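CGAS/DncV-like nucleotidyltransferase in E. coli homolog (Elizabethkingia meningoseptica ATCC 13253 = NBRC 12535, PDB 6E0O) synthesises cyclic dinucleotide second messengers from nucleoside triphosphates with the aid of magnesium, as the signalling enzyme of a CBASS antiphage defence system. Local coordinates at residues R119-I124 and F159-N164; T182-R187 and V226-F231; S16-L21 and G48-N53. All blocks are in the same frame, centred on the assembly; numbering follows the deposited sequence.

Contact 1. Residues R119-I124 and F159-N164; sequences RKNKCI and FYSDDN. With nucleotides of chain B.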
# COMPACT_ATOMS: atom_id res chain seq x y z
N ARG A 119 -4.58 -14.15 14.17
CA ARG A 119 -5.64 -13.68 13.29
C ARG A 119 -5.90 -12.20 13.53
O ARG A 119 -5.99 -11.75 14.68
CB ARG A 119 -6.91 -14.48 13.55
CG ARG A 119 -8.06 -14.03 12.69
CD ARG A 119 -9.19 -15.01 12.77
NE ARG A 119 -10.34 -14.57 11.99
CZ ARG A 119 -11.07 -15.38 11.23
NH1 ARG A 119 -10.74 -16.66 11.12
NH2 ARG A 119 -12.10 -14.89 10.55
N LYS A 120 -6.00 -11.45 12.45
CA LYS A 120 -6.31 -10.03 12.49
C LYS A 120 -7.59 -9.76 11.70
O LYS A 120 -8.15 -10.64 11.05
CB LYS A 120 -5.14 -9.20 11.94
CG LYS A 120 -3.82 -9.46 12.63
CD LYS A 120 -3.82 -9.02 14.08
CE LYS A 120 -2.52 -9.44 14.75
NZ LYS A 120 -2.46 -9.04 16.19
N ASN A 121 -8.04 -8.50 11.75
CA ASN A 121 -9.33 -8.16 11.16
C ASN A 121 -9.37 -8.42 9.66
O ASN A 121 -10.39 -8.87 9.13
CB ASN A 121 -9.65 -6.69 11.46
CG ASN A 121 -11.07 -6.32 11.11
OD1 ASN A 121 -12.00 -7.10 11.33
ND2 ASN A 121 -11.25 -5.13 10.57
N LYS A 122 -8.26 -8.14 8.96
CA LYS A 122 -8.23 -8.19 7.50
C LYS A 122 -7.20 -9.17 6.96
O LYS A 122 -7.02 -9.24 5.74
CB LYS A 122 -7.97 -6.80 6.92
CG LYS A 122 -9.09 -5.81 7.17
CD LYS A 122 -8.81 -4.45 6.54
CE LYS A 122 -9.78 -3.39 7.06
NZ LYS A 122 -9.45 -2.04 6.55
N CYS A 123 -6.54 -9.94 7.83
CA CYS A 123 -5.47 -10.82 7.39
C CYS A 123 -5.15 -11.80 8.51
O CYS A 123 -5.72 -11.74 9.60
CB CYS A 123 -4.23 -10.00 7.03
SG CYS A 123 -3.47 -9.13 8.43
N ILE A 124 -4.23 -12.72 8.22
CA ILE A 124 -3.60 -13.56 9.23
C ILE A 124 -2.15 -13.10 9.34
O ILE A 124 -1.40 -13.15 8.36
CB ILE A 124 -3.66 -15.05 8.86
CG1 ILE A 124 -5.08 -15.53 8.54
CG2 ILE A 124 -3.02 -15.84 9.99
CD1 ILE A 124 -6.05 -15.45 9.68
N PHE A 159 -12.21 -9.60 -0.25
CA PHE A 159 -12.26 -10.41 0.96
C PHE A 159 -13.17 -9.69 1.94
O PHE A 159 -13.69 -8.61 1.66
CB PHE A 159 -10.87 -10.71 1.50
CG PHE A 159 -10.07 -9.50 1.86
CD1 PHE A 159 -9.28 -8.86 0.92
CD2 PHE A 159 -10.07 -9.03 3.17
CE1 PHE A 159 -8.52 -7.76 1.27
CE2 PHE A 159 -9.31 -7.93 3.52
CZ PHE A 159 -8.53 -7.30 2.57
N TYR A 160 -13.37 -10.30 3.10
CA TYR A 160 -14.23 -9.75 4.13
C TYR A 160 -13.44 -9.62 5.42
O TYR A 160 -12.68 -10.51 5.78
CB TYR A 160 -15.46 -10.62 4.32
CG TYR A 160 -16.24 -10.72 3.04
CD1 TYR A 160 -15.91 -11.66 2.06
CD2 TYR A 160 -17.28 -9.85 2.77
CE1 TYR A 160 -16.61 -11.74 0.88
CE2 TYR A 160 -17.99 -9.92 1.59
CZ TYR A 160 -17.66 -10.87 0.65
OH TYR A 160 -18.36 -10.94 -0.53
N SER A 161 -13.61 -8.48 6.09
CA SER A 161 -12.99 -8.30 7.39
C SER A 161 -13.82 -9.00 8.46
O SER A 161 -15.00 -9.30 8.27
CB SER A 161 -12.88 -6.81 7.71
OG SER A 161 -14.16 -6.24 7.91
N ASP A 162 -13.19 -9.24 9.61
CA ASP A 162 -13.89 -9.89 10.71
C ASP A 162 -15.02 -9.01 11.23
O ASP A 162 -15.99 -9.52 11.80
CB ASP A 162 -12.91 -10.25 11.82
CG ASP A 162 -12.04 -11.45 11.46
OD1 ASP A 162 -12.14 -11.95 10.32
OD2 ASP A 162 -11.25 -11.88 12.33
N ASP A 163 -14.94 -7.69 11.04
CA ASP A 163 -16.06 -6.80 11.38
C ASP A 163 -17.02 -6.57 10.21
O ASP A 163 -17.76 -5.58 10.20
CB ASP A 163 -15.58 -5.49 12.03
CG ASP A 163 -14.83 -4.59 11.08
OD1 ASP A 163 -14.28 -5.07 10.08
OD2 ASP A 163 -14.78 -3.37 11.37
N ASN A 164 -17.01 -7.47 9.22
CA ASN A 164 -18.06 -7.69 8.21
C ASN A 164 -18.00 -6.76 7.01
O ASN A 164 -18.95 -6.74 6.21
CB ASN A 164 -19.47 -7.70 8.82
CG ASN A 164 -19.71 -8.92 9.71
OD1 ASN A 164 -19.21 -10.01 9.44
ND2 ASN A 164 -20.45 -8.72 10.80
P A B 2 -4.86 -1.98 7.45
OP1 A B 2 -6.29 -2.11 7.06
OP2 A B 2 -4.50 -1.93 8.90
O5' A B 2 -4.07 -3.21 6.81
C5' A B 2 -4.10 -4.50 7.40
C4' A B 2 -3.79 -5.58 6.39
O4' A B 2 -4.90 -5.68 5.46
C3' A B 2 -2.54 -5.35 5.55
O3' A B 2 -1.90 -6.59 5.26
C2' A B 2 -3.10 -4.74 4.27
O2' A B 2 -2.31 -4.94 3.12
C1' A B 2 -4.46 -5.43 4.14
N9 A B 2 -5.46 -4.60 3.48
C8 A B 2 -6.11 -3.51 4.01
N7 A B 2 -6.96 -2.95 3.18
C5 A B 2 -6.85 -3.70 2.03
C6 A B 2 -7.48 -3.62 0.77
N6 A B 2 -8.39 -2.70 0.44
N1 A B 2 -7.13 -4.55 -0.14
C2 A B 2 -6.23 -5.47 0.16
N3 A B 2 -5.56 -5.66 1.30
C4 A B 2 -5.93 -4.73 2.20
O HOH W 1 -9.97 -10.92 6.36

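Contact 2. Residues T182-R187 and V226-F231; sequences TNQTYR and VPNNQF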
# COMPACT_ATOMS: atom_id res chain seq x y z
N THR A 182 6.09 6.83 -11.92
CA THR A 182 7.46 7.08 -11.47
C THR A 182 8.42 7.06 -12.65
O THR A 182 9.36 7.87 -12.71
CB THR A 182 7.85 6.13 -10.33
OG1 THR A 182 8.57 6.92 -9.36
CG2 THR A 182 8.68 4.97 -10.77
N ASN A 183 8.18 6.19 -13.62
CA ASN A 183 9.03 6.16 -14.80
C ASN A 183 8.95 7.43 -15.62
O ASN A 183 9.91 7.75 -16.33
CB ASN A 183 8.68 4.94 -15.65
CG ASN A 183 9.11 3.63 -15.00
OD1 ASN A 183 9.85 3.61 -14.02
ND2 ASN A 183 8.65 2.52 -15.56
N GLN A 184 7.84 8.17 -15.53
CA GLN A 184 7.66 9.39 -16.30
C GLN A 184 8.07 10.64 -15.55
O GLN A 184 8.08 11.72 -16.15
CB GLN A 184 6.19 9.55 -16.67
CG GLN A 184 5.68 8.55 -17.66
CD GLN A 184 4.18 8.55 -17.74
OE1 GLN A 184 3.49 8.93 -16.78
NE2 GLN A 184 3.65 8.13 -18.87
N THR A 185 8.36 10.56 -14.26
CA THR A 185 8.62 11.72 -13.43
C THR A 185 10.04 11.73 -12.88
O THR A 185 10.28 12.21 -11.77
CB THR A 185 7.62 11.82 -12.29
OG1 THR A 185 7.61 10.58 -11.54
CG2 THR A 185 6.23 12.13 -12.80
N TYR A 186 11.00 11.22 -13.65
CA TYR A 186 12.39 11.20 -13.21
C TYR A 186 12.54 10.40 -11.92
O TYR A 186 13.42 10.69 -11.09
CB TYR A 186 12.94 12.62 -13.05
CG TYR A 186 12.65 13.50 -14.24
CD1 TYR A 186 13.34 13.34 -15.43
CD2 TYR A 186 11.67 14.48 -14.18
CE1 TYR A 186 13.08 14.14 -16.52
CE2 TYR A 186 11.39 15.28 -15.27
CZ TYR A 186 12.11 15.10 -16.44
OH TYR A 186 11.85 15.88 -17.54
N ARG A 187 11.68 9.40 -11.73
CA ARG A 187 11.66 8.54 -10.55
C ARG A 187 11.20 9.29 -9.30
O ARG A 187 11.26 8.76 -8.19
CB ARG A 187 12.99 7.81 -10.35
CG ARG A 187 13.50 7.19 -11.67
CD ARG A 187 14.40 5.96 -11.46
NE ARG A 187 13.66 4.98 -10.68
CZ ARG A 187 12.66 4.23 -11.14
NH1 ARG A 187 12.29 4.29 -12.42
NH2 ARG A 187 12.02 3.43 -10.31
N VAL A 226 -0.90 14.47 -8.51
CA VAL A 226 -0.12 15.67 -8.84
C VAL A 226 0.36 15.54 -10.27
O VAL A 226 0.98 14.52 -10.63
CB VAL A 226 1.06 15.81 -7.88
CG1 VAL A 226 1.95 16.98 -8.29
CG2 VAL A 226 0.57 15.99 -6.45
N PRO A 227 0.13 16.52 -11.15
CA PRO A 227 0.53 16.36 -12.55
C PRO A 227 2.02 16.13 -12.70
O PRO A 227 2.84 16.65 -11.94
CB PRO A 227 0.10 17.68 -13.20
CG PRO A 227 -1.08 18.13 -12.36
CD PRO A 227 -0.66 17.75 -10.95
N ASN A 228 2.37 15.33 -13.71
CA ASN A 228 3.76 14.97 -13.94
C ASN A 228 4.66 16.19 -14.07
O ASN A 228 5.83 16.13 -13.67
CB ASN A 228 3.87 14.14 -15.22
CG ASN A 228 3.43 12.70 -15.02
OD1 ASN A 228 3.03 12.29 -13.93
ND2 ASN A 228 3.50 11.93 -16.09
N ASN A 229 4.16 17.30 -14.63
CA ASN A 229 5.01 18.47 -14.85
C ASN A 229 5.34 19.22 -13.56
O ASN A 229 6.05 20.23 -13.63
CB ASN A 229 4.41 19.40 -15.91
CG ASN A 229 3.16 20.11 -15.46
OD1 ASN A 229 2.74 20.01 -14.31
ND2 ASN A 229 2.57 20.88 -16.37
N GLN A 230 4.89 18.75 -12.39
CA GLN A 230 5.30 19.32 -11.12
C GLN A 230 6.56 18.66 -10.57
O GLN A 230 7.11 19.14 -9.57
CB GLN A 230 4.19 19.15 -10.08
CG GLN A 230 2.88 19.81 -10.43
CD GLN A 230 3.00 21.31 -10.42
OE1 GLN A 230 3.51 21.90 -9.46
NE2 GLN A 230 2.55 21.95 -11.49
N PHE A 231 7.00 17.55 -11.16
CA PHE A 231 8.16 16.82 -10.68
C PHE A 231 9.38 17.31 -11.45
O PHE A 231 9.46 17.16 -12.67
CB PHE A 231 7.92 15.32 -10.84
CG PHE A 231 6.76 14.80 -10.01
CD1 PHE A 231 5.46 14.91 -10.47
CD2 PHE A 231 6.97 14.23 -8.77
CE1 PHE A 231 4.39 14.46 -9.73
CE2 PHE A 231 5.89 13.77 -8.01
CZ PHE A 231 4.61 13.89 -8.49

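Contact 3. Residues S16-L21 and G48-N53; sequences STTEDL and GSYRNN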
# COMPACT_ATOMS: atom_id res chain seq x y z
N SER A 16 13.39 -1.07 3.17
CA SER A 16 13.21 -2.51 3.03
C SER A 16 12.77 -2.80 1.60
O SER A 16 11.98 -2.05 1.03
CB SER A 16 12.10 -2.99 3.97
OG SER A 16 12.44 -2.84 5.33
N THR A 17 13.25 -3.91 1.04
CA THR A 17 12.82 -4.29 -0.30
C THR A 17 12.74 -5.81 -0.40
O THR A 17 13.21 -6.56 0.46
CB THR A 17 13.77 -3.79 -1.40
OG1 THR A 17 15.01 -4.52 -1.31
CG2 THR A 17 14.03 -2.30 -1.29
N THR A 18 12.17 -6.28 -1.51
CA THR A 18 12.04 -7.71 -1.76
C THR A 18 13.39 -8.40 -1.93
O THR A 18 13.43 -9.64 -1.89
CB THR A 18 11.17 -7.92 -3.00
OG1 THR A 18 11.80 -7.31 -4.13
CG2 THR A 18 9.79 -7.32 -2.79
N GLU A 19 14.47 -7.65 -2.12
CA GLU A 19 15.80 -8.26 -2.18
C GLU A 19 16.28 -8.70 -0.80
O GLU A 19 17.23 -9.49 -0.71
CB GLU A 19 16.82 -7.28 -2.76
CG GLU A 19 16.59 -6.95 -4.22
CD GLU A 19 16.48 -8.19 -5.08
OE1 GLU A 19 17.52 -8.66 -5.59
OE2 GLU A 19 15.35 -8.70 -5.22
N ASP A 20 15.66 -8.21 0.26
CA ASP A 20 16.16 -8.48 1.60
C ASP A 20 16.02 -9.96 1.93
O ASP A 20 14.97 -10.57 1.70
CB ASP A 20 15.39 -7.66 2.63
CG ASP A 20 15.64 -6.18 2.49
OD1 ASP A 20 16.63 -5.79 1.85
OD2 ASP A 20 14.83 -5.40 3.03
N LEU A 21 17.08 -10.52 2.52
CA LEU A 21 17.06 -11.93 2.89
C LEU A 21 15.88 -12.26 3.79
O LEU A 21 15.23 -13.30 3.61
CB LEU A 21 18.37 -12.28 3.58
CG LEU A 21 18.48 -13.66 4.23
CD1 LEU A 21 18.32 -14.74 3.19
CD2 LEU A 21 19.81 -13.81 4.96
N GLY A 48 0.99 -3.95 -1.52
CA GLY A 48 1.52 -3.06 -0.53
C GLY A 48 2.95 -2.64 -0.81
O GLY A 48 3.45 -2.70 -1.94
N SER A 49 3.61 -2.21 0.26
CA SER A 49 4.84 -1.44 0.12
C SER A 49 5.98 -2.24 -0.50
O SER A 49 6.83 -1.67 -1.19
CB SER A 49 5.27 -0.90 1.48
OG SER A 49 5.55 -1.97 2.36
N TYR A 50 6.06 -3.55 -0.25
CA TYR A 50 7.09 -4.33 -0.91
C TYR A 50 6.80 -4.47 -2.40
O TYR A 50 7.72 -4.47 -3.22
CB TYR A 50 7.25 -5.70 -0.25
CG TYR A 50 8.09 -5.69 1.01
CD1 TYR A 50 7.51 -5.49 2.25
CD2 TYR A 50 9.45 -5.91 0.95
CE1 TYR A 50 8.26 -5.51 3.41
CE2 TYR A 50 10.22 -5.94 2.10
CZ TYR A 50 9.62 -5.73 3.32
OH TYR A 50 10.40 -5.75 4.46
N ARG A 51 5.52 -4.61 -2.76
CA ARG A 51 5.16 -4.70 -4.17
C ARG A 51 5.43 -3.39 -4.90
O ARG A 51 5.98 -3.37 -6.01
CB ARG A 51 3.68 -5.07 -4.31
CG ARG A 51 3.20 -5.17 -5.75
CD ARG A 51 3.75 -6.38 -6.45
NE ARG A 51 3.42 -6.40 -7.87
CZ ARG A 51 2.27 -6.83 -8.38
NH1 ARG A 51 1.30 -7.28 -7.59
NH2 ARG A 51 2.08 -6.80 -9.69
N ASN A 52 5.04 -2.28 -4.30
CA ASN A 52 5.14 -0.97 -4.94
C ASN A 52 6.46 -0.28 -4.65
O ASN A 52 6.68 0.82 -5.17
CB ASN A 52 3.96 -0.11 -4.49
CG ASN A 52 2.63 -0.78 -4.74
OD1 ASN A 52 2.40 -1.31 -5.82
ND2 ASN A 52 1.76 -0.76 -3.74
N ASN A 53 7.32 -0.89 -3.85
CA ASN A 53 8.64 -0.37 -3.51
C ASN A 53 8.57 0.98 -2.80
O ASN A 53 9.29 1.92 -3.14
CB ASN A 53 9.56 -0.31 -4.72
CG ASN A 53 11.02 -0.30 -4.33
OD1 ASN A 53 11.40 -0.86 -3.29
ND2 ASN A 53 11.85 0.34 -5.14
O HOH W 2 10.54 -0.52 -0.71
O HOH W 3 10.39 -3.84 -2.74
O HOH W 4 13.05 -6.75 4.64

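Contact 1. Residues R119-I124 and F159-N164
Arg119 holds CG anti to its own backbone N (chi1 179°), and its chain runs extended to NE, which carries the guanidinium to the carboxylate of Asp162. Asn121 also has CG opposite the backbone N (chi1 -170°), and this brings its amide over the turn Ser161-Asn164, a type I beta turn. Arg119 grips Asp162 side-on with two nitrogens. Arg119 NE meets Asp162 OD2 at 2.9 Å on the syn side, nearly straight at 171°. Arg119 NH2 reaches Asp162 OD1 at 2.9 Å from above the carboxylate plane. Asp162 OD1 has a second cationic partner in Lys102 of helix 98-113. Asn121 binds the turn at three points. Asn121 O accepts from Asp162 N at 2.9 Å. Asn121 OD1 accepts from Asp163 N at 3.0 Å, and Asn121 ND2 donates to Asp163 OD1 at 3.1 Å. Lys122 lays CB against Phe159 CE2 at 3.8 Å and sends NZ to OP1 of nucleotide A2 of chain B. Asn121 and Lys122 probably belong to the ATP site, consistent with this phosphate bond. Phe159 meets the adenine C2 of that nucleotide with its ring edge. The bonds fix the turn and the amide, and the two positive charges on Asp162 would probably keep it ionised.

Contact 2. Residues T182-R187 and V226-F231
Asn228 ND2 donates to Gln184 OE1 at 3.1 Å, with 147° at the hydrogen, the one direct hydrogen bond between the segments. The acceptor lies in the amide plane of Asn228, but the donor stands well above the carbonyl plane of Gln184 and misses its lone pairs. The two amide planes are 72° apart. Gln184 has CG beside its backbone N (chi1 -69°) and an extended chain, which brings OE1 to Asn228 ND2. Asn228 OD1 accepts from Lys181 NZ.

Van der Waals contact centres on Thr185. Thr185 CG2 rests against Phe231 CD1 at 3.7 Å, and Thr185 CB lies 3.8 Å from Phe231 CB. The methyl Thr185 CG2 also touches Asn228 OD1 at 3.4 Å, and these two side chains stand roughly perpendicular. The contact joins the end of helix 171-184 to the 3-10 turn 228-230, which lies between helices 216-224 and 236-252. It belongs to the helical part of this CD-NTase, away from the nucleotide. Phe231 also packs on Leu188 and Met192 of helix 188-205 and on Thr239 and Val243 of helix 236-252.

One backbone atom meets a ring across the contact. Phe231 O sits at the ring edge of Tyr186, 3.7 Å from CE2.

Other bonds shape the end of segment 182-187. Thr182 O accepts from both Thr185 N and Arg187 N. Thr185 OG1 is bonded to Lys181 O and Tyr189 N.

Contact 3. Residues S16-L21 and G48-N53
Tyr50 reaches from the weakly bonded helix of about 48-52 to the loop residues Ser16, Thr17 and Thr18. Its CG is opposite the carbonyl carbon (chi1 -81°), and chi2 of 90° sets the ring so that one edge meets the loop backbone. Tyr50 CB comes first and lies 3.9 Å from Thr18 CG2. The Thr18 methyl also touches the backbone O of Tyr50, and the two side chains run antiparallel alongside one another. Further out, CD2 of Tyr50 is 3.6 Å from Thr17 C. Tyr50 CE2 is 3.5 Å from Thr17 O. Thr17 O and Thr18 N both lie at the ring edge, near its plane, so the peptide that joins these residues runs along that edge. CZ approaches Ser16 CB. At the tip, Tyr50 OH is 3.3 Å from Ser16 CB. The hydroxyl is hydrogen-bonded to Ser60 O, and it accepts from a water that also donates to Asp20 OD2.

No direct hydrogen bond joins the two segments. Waters do so instead. One donates to Ser16 O and to Asn53 OD1, each at 2.7 Å. Another donates to Tyr50 O at 2.8 Å and to Asn53 OD1, and accepts from Thr18 N. Asn53 OD1 also lies beside Thr17 CG2.

The loop is shaped by its own bonds. Thr17-Asp20 is a type I beta turn, and Thr17 OG1 accepts from Glu19 N in an ST turn. Asp20 OD2 takes Thr17 N at 2.9 Å. Ser16 OG is bonded to Arg57 O and Ser60 N.

Gly48 and Ser49 follow strand 42-47. Ser49 N is hydrogen-bonded to a modified group of the bound ligand. Gly48 to Asn52 probably belong to the GTP site. This is the Gly-Ser motif of the nucleotidyltransferase active site, near Asp61 and Asp63, which probably bind magnesium.

Overall arrangement
Contacts 1 and 3 lie in the nucleotidyltransferase domain, near the bound linear dinucleotide pppA[3'-5']pA, probably a reaction intermediate. Their centres are 23 Å apart and their nearest atoms about 11 Å. Contact 1 holds nucleotide A2 of chain B through Lys122 and Phe159. Contact 3 stands closer to the metal: the side chain of Tyr50 is about 6 Å from a magnesium ion, against about 11 Å for Lys122. Contact 2 lies among the helices, its nearest atom about 20 Å from the nucleic acid. It is across the chain's centre from contact 1, but comes within about 6 Å of contact 3 at the nearest atoms. Lys190 of helix 188-205, just after segment 182-187, bonds Asn52 O of contact 3.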